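Long-range contacts in ubiquitin conjugating enzyme (Agrocybe aegerita, PDB 3WE5), which probably accepts activated ubiquitin as a thioester and passes it on to substrate proteins, as a UBE2W-like E2 enzyme: residues A[41-46]-A[58-63]; A[101-106]-A[137-141]; A[29-33]-A[50-56]. One frame throughout, in Å; residues are numbered along the deposited sequence.

Interaction 1. Residues A[41-46]-A[58-63]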
loop_
_atom_site.group_PDB
_atom_site.type_symbol
_atom_site.label_atom_id
_atom_site.label_comp_id
_atom_site.label_asym_id
_atom_site.label_seq_id
_atom_site.Cartn_x
_atom_site.Cartn_y
_atom_site.Cartn_z
ATOM N N CYS A 41 13.639 28.010 -3.339
ATOM C CA CYS A 41 12.949 26.726 -3.460
ATOM C C CYS A 41 11.580 26.935 -4.067
ATOM O O CYS A 41 11.037 28.044 -3.975
ATOM C CB CYS A 41 12.735 26.069 -2.093
ATOM S SG CYS A 41 14.222 25.475 -1.246
ATOM N N PRO A 42 11.003 25.876 -4.656
ATOM C CA PRO A 42 9.635 25.999 -5.163
ATOM C C PRO A 42 8.662 26.177 -4.022
ATOM O O PRO A 42 8.963 25.821 -2.889
ATOM C CB PRO A 42 9.387 24.645 -5.848
ATOM C CG PRO A 42 10.779 24.119 -6.164
ATOM C CD PRO A 42 11.599 24.568 -4.993
ATOM N N VAL A 43 7.479 26.701 -4.311
ATOM C CA VAL A 43 6.527 26.990 -3.252
ATOM C C VAL A 43 6.200 25.753 -2.413
ATOM O O VAL A 43 5.991 24.637 -2.944
ATOM C CB VAL A 43 5.233 27.667 -3.833
ATOM C CG1 VAL A 43 4.504 26.741 -4.797
ATOM C CG2 VAL A 43 4.307 28.113 -2.707
ATOM N N GLY A 44 6.189 25.949 -1.098
ATOM C CA GLY A 44 5.796 24.895 -0.186
ATOM C C GLY A 44 7.011 24.100 0.268
ATOM O O GLY A 44 6.925 23.284 1.181
ATOM N N ILE A 45 8.143 24.343 -0.365
ATOM C CA ILE A 45 9.352 23.591 0.007
ATOM C C ILE A 45 10.334 24.548 0.668
ATOM O O ILE A 45 10.630 25.610 0.141
ATOM C CB ILE A 45 9.970 22.895 -1.218
ATOM C CG1 ILE A 45 9.045 21.800 -1.744
ATOM C CG2 ILE A 45 11.351 22.293 -0.852
ATOM C CD1 ILE A 45 9.261 21.503 -3.207
ATOM N N THR A 46 10.827 24.203 1.857
ATOM C CA THR A 46 11.774 25.095 2.537
ATOM C C THR A 46 12.997 24.322 3.014
ATOM O O THR A 46 12.847 23.294 3.655
ATOM C CB THR A 46 11.134 25.727 3.769
ATOM O OG1 THR A 46 9.912 26.368 3.378
ATOM C CG2 THR A 46 12.063 26.748 4.400
ATOM N N PHE A 58 14.536 19.471 4.918
ATOM C CA PHE A 58 13.567 20.399 4.325
ATOM C C PHE A 58 12.226 20.302 5.068
ATOM O O PHE A 58 11.925 19.296 5.695
ATOM C CB PHE A 58 13.298 20.013 2.860
ATOM C CG PHE A 58 14.449 20.225 1.948
ATOM C CD1 PHE A 58 15.476 19.288 1.880
ATOM C CD2 PHE A 58 14.524 21.356 1.144
ATOM C CE1 PHE A 58 16.548 19.484 1.025
ATOM C CE2 PHE A 58 15.585 21.563 0.282
ATOM C CZ PHE A 58 16.623 20.616 0.237
ATOM N N THR A 59 11.414 21.353 4.985
ATOM C CA THR A 59 9.988 21.181 5.275
ATOM C C THR A 59 9.232 21.127 3.956
ATOM O O THR A 59 9.603 21.801 3.003
ATOM C CB THR A 59 9.417 22.262 6.179
ATOM O OG1 THR A 59 9.581 23.538 5.573
ATOM C CG2 THR A 59 10.112 22.244 7.524
ATOM N N ILE A 60 8.190 20.299 3.928
ATOM C CA ILE A 60 7.372 20.110 2.733
ATOM C C ILE A 60 5.930 20.415 3.123
ATOM O O ILE A 60 5.359 19.770 4.024
ATOM C CB ILE A 60 7.432 18.668 2.257
ATOM C CG1 ILE A 60 8.880 18.261 1.918
ATOM C CG2 ILE A 60 6.487 18.445 1.060
ATOM C CD1 ILE A 60 9.533 19.079 0.811
ATOM N N GLU A 61 5.347 21.399 2.450
ATOM C CA GLU A 61 3.913 21.662 2.607
ATOM C C GLU A 61 3.264 21.443 1.264
ATOM O O GLU A 61 3.767 21.912 0.244
ATOM C CB GLU A 61 3.661 23.092 3.062
ATOM C CG GLU A 61 2.168 23.411 3.157
ATOM C CD GLU A 61 1.879 24.697 3.893
ATOM O OE1 GLU A 61 2.812 25.236 4.529
ATOM O OE2 GLU A 61 0.713 25.155 3.828
ATOM N N VAL A 62 2.142 20.732 1.249
ATOM C CA VAL A 62 1.435 20.459 0.009
ATOM C C VAL A 62 0.476 21.623 -0.190
ATOM O O VAL A 62 -0.274 21.976 0.737
ATOM C CB VAL A 62 0.634 19.168 0.098
ATOM C CG1 VAL A 62 -0.059 18.876 -1.231
ATOM C CG2 VAL A 62 1.550 17.986 0.488
ATOM N N MET A 63 0.512 22.208 -1.381
ATOM C CA MET A 63 -0.301 23.384 -1.687
ATOM C C MET A 63 -1.543 22.939 -2.436
ATOM O O MET A 63 -1.722 21.751 -2.733
ATOM C CB MET A 63 0.474 24.366 -2.559
ATOM C CG MET A 63 1.846 24.798 -1.983
ATOM S SD MET A 63 1.717 25.461 -0.324
ATOM C CE MET A 63 0.830 27.005 -0.624
HETATM O O HOH W 1 7.857 24.297 3.619
#
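Thr46 and Thr59 form an antiparallel hydrogen-bonded pair: Thr46 N donates to Thr59 O at 2.9 Å and Thr59 N to Thr46 O at 2.8 Å. Their side chains lie side by side on one face. With OG1 set between its own backbone N and carbonyl carbon (chi1 59°), Thr59 brings that oxygen to 3.2 Å from Thr46 CB. The two hydroxyls are joined through a water that binds both and donates to Gly44 O at 2.8 Å; two threonines suit this polar, partly hydrated face. Gly44 O also accepts from Glu61 N at 2.8 Å. On the other face the side chains of Ile45 and Ile60 lie side by side and point the same way, CG1 of Ile45 lying 3.8 Å from CD1 of Ile60, while Ile45 CG2 packs obliquely on the Phe58 ring. What positions the strand entrance is a type II turn from Pro42 to Ile45, closed by Ile45 N bonding to Pro42 O at 3.0 Å. Gly44 takes the positive phi (92°) of its third position, and a beta carbon there would collide with Glu61 O. Further out, Gln135 of helix 127-140 bonds to Val43 O and Glu61 O, and Ile45 rests on Val132. The whole is the open end of a beta hairpin, the first two strands of the antiparallel sheet of the E2 fold.

Interaction 2. Residues A[101-106]-A[137-141]; sequences PVHPHV and MLASC
The carbonyl oxygen of Met137, near the end of helix 127-140, is gripped from opposite faces of its plane by two side chains. His103 NE2 donates to Met137 O across the contact at 3.1 Å, in a bent bond (136°) that arrives from above the carbonyl plane; Ser140 OG donates to the same oxygen at 2.8 Å from three residues further along the chain. The imidazole works at both nitrogens, since His103 ND1 accepts the backbone N of His105 at 2.9 Å. These two bonds fix the rotation of the ring, which CG, anti to the backbone N (chi1 -176°), carries toward the helix. Histidine suits the place because it can donate on one side and accept on the other while offering flat faces for packing. One face takes Met137 CE, 4.1 Å from the ring centroid in a CH-pi contact, brought there by a bend in the methionine chain at chi3 (84°). Over the opposite face lies CD of Pro104. Cys141 CB comes to 3.6 Å from His103 CD2, and Leu138 CD2 fits between that carbon and Pro101 CB, 3.8 Å from each. Pro104 also belongs in the type I turn from His103 to Val106, where a proline readily adopts the second position. His103, Pro104 and His105 correspond to the HPN signature of E2 enzymes, with histidine here as its third residue. Outward, Phe92 of strand 89-92 packs against Pro101, Val106 and Leu138. Lys143 of the second subunit bonds to Ser140 O, so this junction of the loop after strand 89-92 with the end of helix 127-140 borders the dimer interface.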
loop_
_atom_site.group_PDB
_atom_site.type_symbol
_atom_site.label_atom_id
_atom_site.label_comp_id
_atom_site.label_asym_id
_atom_site.label_seq_id
_atom_site.Cartn_x
_atom_site.Cartn_y
_atom_site.Cartn_z
ATOM N N PRO A 101 3.534 11.854 7.125
ATOM C CA PRO A 101 2.196 11.991 6.541
ATOM C C PRO A 101 1.558 10.606 6.409
ATOM O O PRO A 101 2.267 9.635 6.106
ATOM C CB PRO A 101 2.474 12.582 5.155
ATOM C CG PRO A 101 3.941 12.290 4.888
ATOM C CD PRO A 101 4.604 12.299 6.211
ATOM N N VAL A 102 0.251 10.509 6.649
ATOM C CA VAL A 102 -0.452 9.249 6.428
ATOM C C VAL A 102 -0.789 9.148 4.948
ATOM O O VAL A 102 -1.622 9.902 4.426
ATOM C CB VAL A 102 -1.719 9.141 7.285
ATOM C CG1 VAL A 102 -2.393 7.795 7.056
ATOM C CG2 VAL A 102 -1.361 9.304 8.744
ATOM N N HIS A 103 -0.113 8.228 4.264
ATOM C CA HIS A 103 -0.151 8.133 2.816
ATOM C C HIS A 103 0.210 6.705 2.433
ATOM O O HIS A 103 1.022 6.076 3.115
ATOM C CB HIS A 103 0.878 9.113 2.212
ATOM C CG HIS A 103 0.857 9.166 0.724
ATOM N ND1 HIS A 103 1.554 8.274 -0.064
ATOM C CD2 HIS A 103 0.222 9.999 -0.133
ATOM C CE1 HIS A 103 1.337 8.544 -1.333
ATOM N NE2 HIS A 103 0.543 9.599 -1.404
ATOM N N PRO A 104 -0.397 6.174 1.356
ATOM C CA PRO A 104 -0.176 4.766 0.980
ATOM C C PRO A 104 1.247 4.407 0.561
ATOM O O PRO A 104 1.566 3.221 0.470
ATOM C CB PRO A 104 -1.113 4.572 -0.224
ATOM C CG PRO A 104 -2.140 5.628 -0.093
ATOM C CD PRO A 104 -1.433 6.804 0.513
ATOM N N HIS A 105 2.085 5.404 0.291
ATOM C CA HIS A 105 3.474 5.144 -0.048
ATOM C C HIS A 105 4.449 5.593 1.043
ATOM O O HIS A 105 5.670 5.550 0.841
ATOM C CB HIS A 105 3.817 5.793 -1.387
ATOM C CG HIS A 105 3.190 5.100 -2.556
ATOM N ND1 HIS A 105 3.863 4.168 -3.318
ATOM C CD2 HIS A 105 1.936 5.167 -3.065
ATOM C CE1 HIS A 105 3.060 3.710 -4.261
ATOM N NE2 HIS A 105 1.888 4.308 -4.135
ATOM N N VAL A 106 3.917 5.986 2.201
ATOM C CA VAL A 106 4.748 6.427 3.326
ATOM C C VAL A 106 4.521 5.584 4.566
ATOM O O VAL A 106 3.419 5.533 5.091
ATOM C CB VAL A 106 4.516 7.917 3.664
ATOM C CG1 VAL A 106 5.474 8.357 4.799
ATOM C CG2 VAL A 106 4.773 8.770 2.427
ATOM N N MET A 137 3.320 13.666 -5.004
ATOM C CA MET A 137 2.799 12.376 -4.589
ATOM C C MET A 137 1.799 12.547 -3.448
ATOM O O MET A 137 0.745 11.902 -3.430
ATOM C CB MET A 137 3.953 11.467 -4.142
ATOM C CG MET A 137 3.526 10.160 -3.479
ATOM S SD MET A 137 4.886 9.407 -2.557
ATOM C CE MET A 137 4.781 10.289 -1.011
ATOM N N LEU A 138 2.121 13.425 -2.503
ATOM C CA LEU A 138 1.201 13.700 -1.409
ATOM C C LEU A 138 -0.053 14.384 -1.978
ATOM O O LEU A 138 -1.183 14.059 -1.585
ATOM C CB LEU A 138 1.874 14.553 -0.327
ATOM C CG LEU A 138 2.985 13.937 0.539
ATOM C CD1 LEU A 138 3.533 14.962 1.515
ATOM C CD2 LEU A 138 2.470 12.757 1.310
ATOM N N ALA A 139 0.141 15.290 -2.924
ATOM C CA ALA A 139 -0.980 16.050 -3.490
ATOM C C ALA A 139 -1.965 15.128 -4.212
ATOM O O ALA A 139 -3.165 15.404 -4.266
ATOM C CB ALA A 139 -0.469 17.130 -4.438
ATOM N N SER A 140 -1.445 14.044 -4.781
ATOM C CA SER A 140 -2.255 13.127 -5.589
ATOM C C SER A 140 -3.176 12.221 -4.762
ATOM O O SER A 140 -4.116 11.634 -5.306
ATOM C CB SER A 140 -1.339 12.271 -6.469
ATOM O OG SER A 140 -0.786 11.201 -5.725
ATOM N N CYS A 141 -2.917 12.104 -3.460
ATOM C CA CYS A 141 -3.698 11.227 -2.587
ATOM C C CYS A 141 -5.128 11.737 -2.394
ATOM O O CYS A 141 -5.348 12.888 -2.030
ATOM C CB CYS A 141 -3.007 11.084 -1.234
ATOM S SG CYS A 141 -3.738 9.881 -0.100
#

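Interaction 3. Residues A[29-33]-A[50-56]; sequences LAKEL and ASDFSKW
Leu29 and Leu33, one helical turn apart, face the connection between strands 45-49 and 55-61, with CA of Leu29 6.5 Å from CA of Phe53 and CA of Leu33 7.8 Å from CA of Ala50. Leu29 slides past Phe53 in the opposite direction, its CB 3.6 Å from Phe53 CD1. Ala30, small enough to let the ring approach the helix backbone, has its CA 3.7 Å from Phe53 CE1. With CG anti to the backbone N (chi1 -176°), Leu33 divides its branches: CD1 meets Ala50 CB at 3.6 Å, while CD2 leans on Phe53. Trp56 pushes its six-membered ring toward the helix, CH2 reaching Leu29 O at 3.4 Å, with Leu29 CD2 over a ring face. At the indole's other end NE1 donates to Asp52 O at 2.8 Å, in the ring plane and in the carbonyl plane. Asp52 OD1 accepts from Ser54 N, making an Asx turn, and from Lys55 N, completing an Asx motif. Phe79 adds an edge-to-face neighbour to Trp56. No hydrogen bond crosses the contact: helix and hairpin adhere through apolar surface, while the bonds to Asp52 O and OD1 stiffen the loop carrying Phe53 and hold the indole of Trp56, at the start of the strand, in place.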
loop_
_atom_site.group_PDB
_atom_site.type_symbol
_atom_site.label_atom_id
_atom_site.label_comp_id
_atom_site.label_asym_id
_atom_site.label_seq_id
_atom_site.Cartn_x
_atom_site.Cartn_y
_atom_site.Cartn_z
ATOM N N LEU A 29 27.027 18.314 -4.445
ATOM C CA LEU A 29 26.089 18.785 -3.425
ATOM C C LEU A 29 26.246 20.262 -3.136
ATOM O O LEU A 29 25.232 20.949 -2.898
ATOM C CB LEU A 29 26.188 17.942 -2.137
ATOM C CG LEU A 29 25.537 16.569 -2.362
ATOM C CD1 LEU A 29 26.055 15.572 -1.328
ATOM C CD2 LEU A 29 24.005 16.663 -2.298
ATOM N N ALA A 30 27.479 20.783 -3.170
ATOM C CA ALA A 30 27.706 22.212 -3.009
ATOM C C ALA A 30 27.033 22.994 -4.107
ATOM O O ALA A 30 26.521 24.079 -3.864
ATOM C CB ALA A 30 29.175 22.562 -3.008
ATOM N N LYS A 31 27.069 22.454 -5.323
ATOM C CA LYS A 31 26.436 23.159 -6.434
ATOM C C LYS A 31 24.923 23.160 -6.256
ATOM O O LYS A 31 24.278 24.176 -6.520
ATOM C CB LYS A 31 26.843 22.578 -7.805
ATOM C CG LYS A 31 26.163 23.350 -8.943
ATOM C CD LYS A 31 26.969 23.424 -10.210
ATOM C CE LYS A 31 26.305 24.416 -11.177
ATOM N NZ LYS A 31 24.878 24.066 -11.400
ATOM N N GLU A 32 24.351 22.050 -5.800
ATOM C CA GLU A 32 22.904 22.022 -5.568
ATOM C C GLU A 32 22.540 23.018 -4.490
ATOM O O GLU A 32 21.498 23.677 -4.577
ATOM C CB GLU A 32 22.424 20.627 -5.188
ATOM C CG GLU A 32 22.604 19.568 -6.295
ATOM C CD GLU A 32 21.735 18.338 -6.103
ATOM O OE1 GLU A 32 20.588 18.390 -5.552
ATOM O OE2 GLU A 32 22.191 17.227 -6.464
ATOM N N LEU A 33 23.378 23.124 -3.461
ATOM C CA LEU A 33 23.102 24.068 -2.380
ATOM C C LEU A 33 23.201 25.498 -2.870
ATOM O O LEU A 33 22.401 26.349 -2.457
ATOM C CB LEU A 33 24.076 23.868 -1.205
ATOM C CG LEU A 33 23.819 24.726 0.029
ATOM C CD1 LEU A 33 22.469 24.366 0.598
ATOM C CD2 LEU A 33 24.920 24.450 1.082
ATOM N N ALA A 50 21.314 22.581 6.046
ATOM C CA ALA A 50 22.276 21.963 5.128
ATOM C C ALA A 50 23.663 22.217 5.705
ATOM O O ALA A 50 24.500 22.899 5.096
ATOM C CB ALA A 50 22.161 22.544 3.737
ATOM N N SER A 51 23.870 21.694 6.905
ATOM C CA SER A 51 25.058 22.095 7.674
ATOM C C SER A 51 26.305 21.312 7.332
ATOM O O SER A 51 27.408 21.664 7.778
ATOM C CB SER A 51 24.755 21.990 9.154
ATOM O OG SER A 51 23.791 22.971 9.480
ATOM N N ASP A 52 26.125 20.270 6.527
ATOM C CA ASP A 52 27.250 19.530 5.954
ATOM C C ASP A 52 26.785 18.990 4.629
ATOM O O ASP A 52 25.718 19.380 4.148
ATOM C CB ASP A 52 27.715 18.369 6.879
ATOM C CG ASP A 52 26.619 17.331 7.190
ATOM O OD1 ASP A 52 25.581 17.160 6.471
ATOM O OD2 ASP A 52 26.801 16.637 8.218
ATOM N N PHE A 53 27.556 18.079 4.045
ATOM C CA PHE A 53 27.105 17.424 2.815
ATOM C C PHE A 53 26.780 15.938 2.988
ATOM O O PHE A 53 26.895 15.135 2.053
ATOM C CB PHE A 53 28.078 17.721 1.658
ATOM C CG PHE A 53 28.168 19.187 1.341
ATOM C CD1 PHE A 53 27.071 19.841 0.778
ATOM C CD2 PHE A 53 29.281 19.929 1.689
ATOM C CE1 PHE A 53 27.118 21.189 0.505
ATOM C CE2 PHE A 53 29.337 21.297 1.420
ATOM C CZ PHE A 53 28.249 21.933 0.835
ATOM N N SER A 54 26.327 15.595 4.188
ATOM C CA SER A 54 25.911 14.246 4.518
ATOM C C SER A 54 24.424 14.143 4.822
ATOM O O SER A 54 23.806 13.109 4.581
ATOM C CB SER A 54 26.693 13.734 5.721
ATOM O OG SER A 54 28.068 13.682 5.396
ATOM N N LYS A 55 23.860 15.195 5.413
ATOM C CA LYS A 55 22.445 15.161 5.796
ATOM C C LYS A 55 21.836 16.554 5.677
ATOM O O LYS A 55 22.335 17.502 6.280
ATOM C CB LYS A 55 22.266 14.638 7.241
ATOM C CG LYS A 55 20.808 14.400 7.633
ATOM C CD LYS A 55 20.691 13.686 8.995
ATOM C CE LYS A 55 21.214 14.549 10.124
ATOM N NZ LYS A 55 20.455 15.838 10.239
ATOM N N TRP A 56 20.728 16.651 4.928
ATOM C CA TRP A 56 19.978 17.904 4.814
ATOM C C TRP A 56 18.532 17.696 5.258
ATOM O O TRP A 56 17.974 16.596 5.168
ATOM C CB TRP A 56 19.951 18.394 3.349
ATOM C CG TRP A 56 21.265 18.828 2.750
ATOM C CD1 TRP A 56 22.498 18.872 3.358
ATOM C CD2 TRP A 56 21.453 19.295 1.415
ATOM N NE1 TRP A 56 23.449 19.337 2.464
ATOM C CE2 TRP A 56 22.828 19.606 1.263
ATOM C CE3 TRP A 56 20.585 19.486 0.323
ATOM C CZ2 TRP A 56 23.368 20.079 0.049
ATOM C CZ3 TRP A 56 21.120 19.951 -0.886
ATOM C CH2 TRP A 56 22.506 20.262 -1.007
#

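From the N terminus, helix 24-39 comes first, and interaction 3 closes a loop from it to the far end of the hairpin formed by strands 45-49 and 55-61. Interaction 1 closes that short hairpin, of 11 intervening residues, at its open end. Its segments alternate with those of interaction 3 along the chain, so these two contacts cross, fixing the helix and both hairpin strands together. Interaction 2 opens only afterwards, closing a loop of 30 residues that takes in most of helix 127-140. It touches interaction 1 where Val62 packs on Leu138 and Ala139. Interactions 2 and 3, with centres about 26 Å apart, lie on opposite sides of the chain's centre.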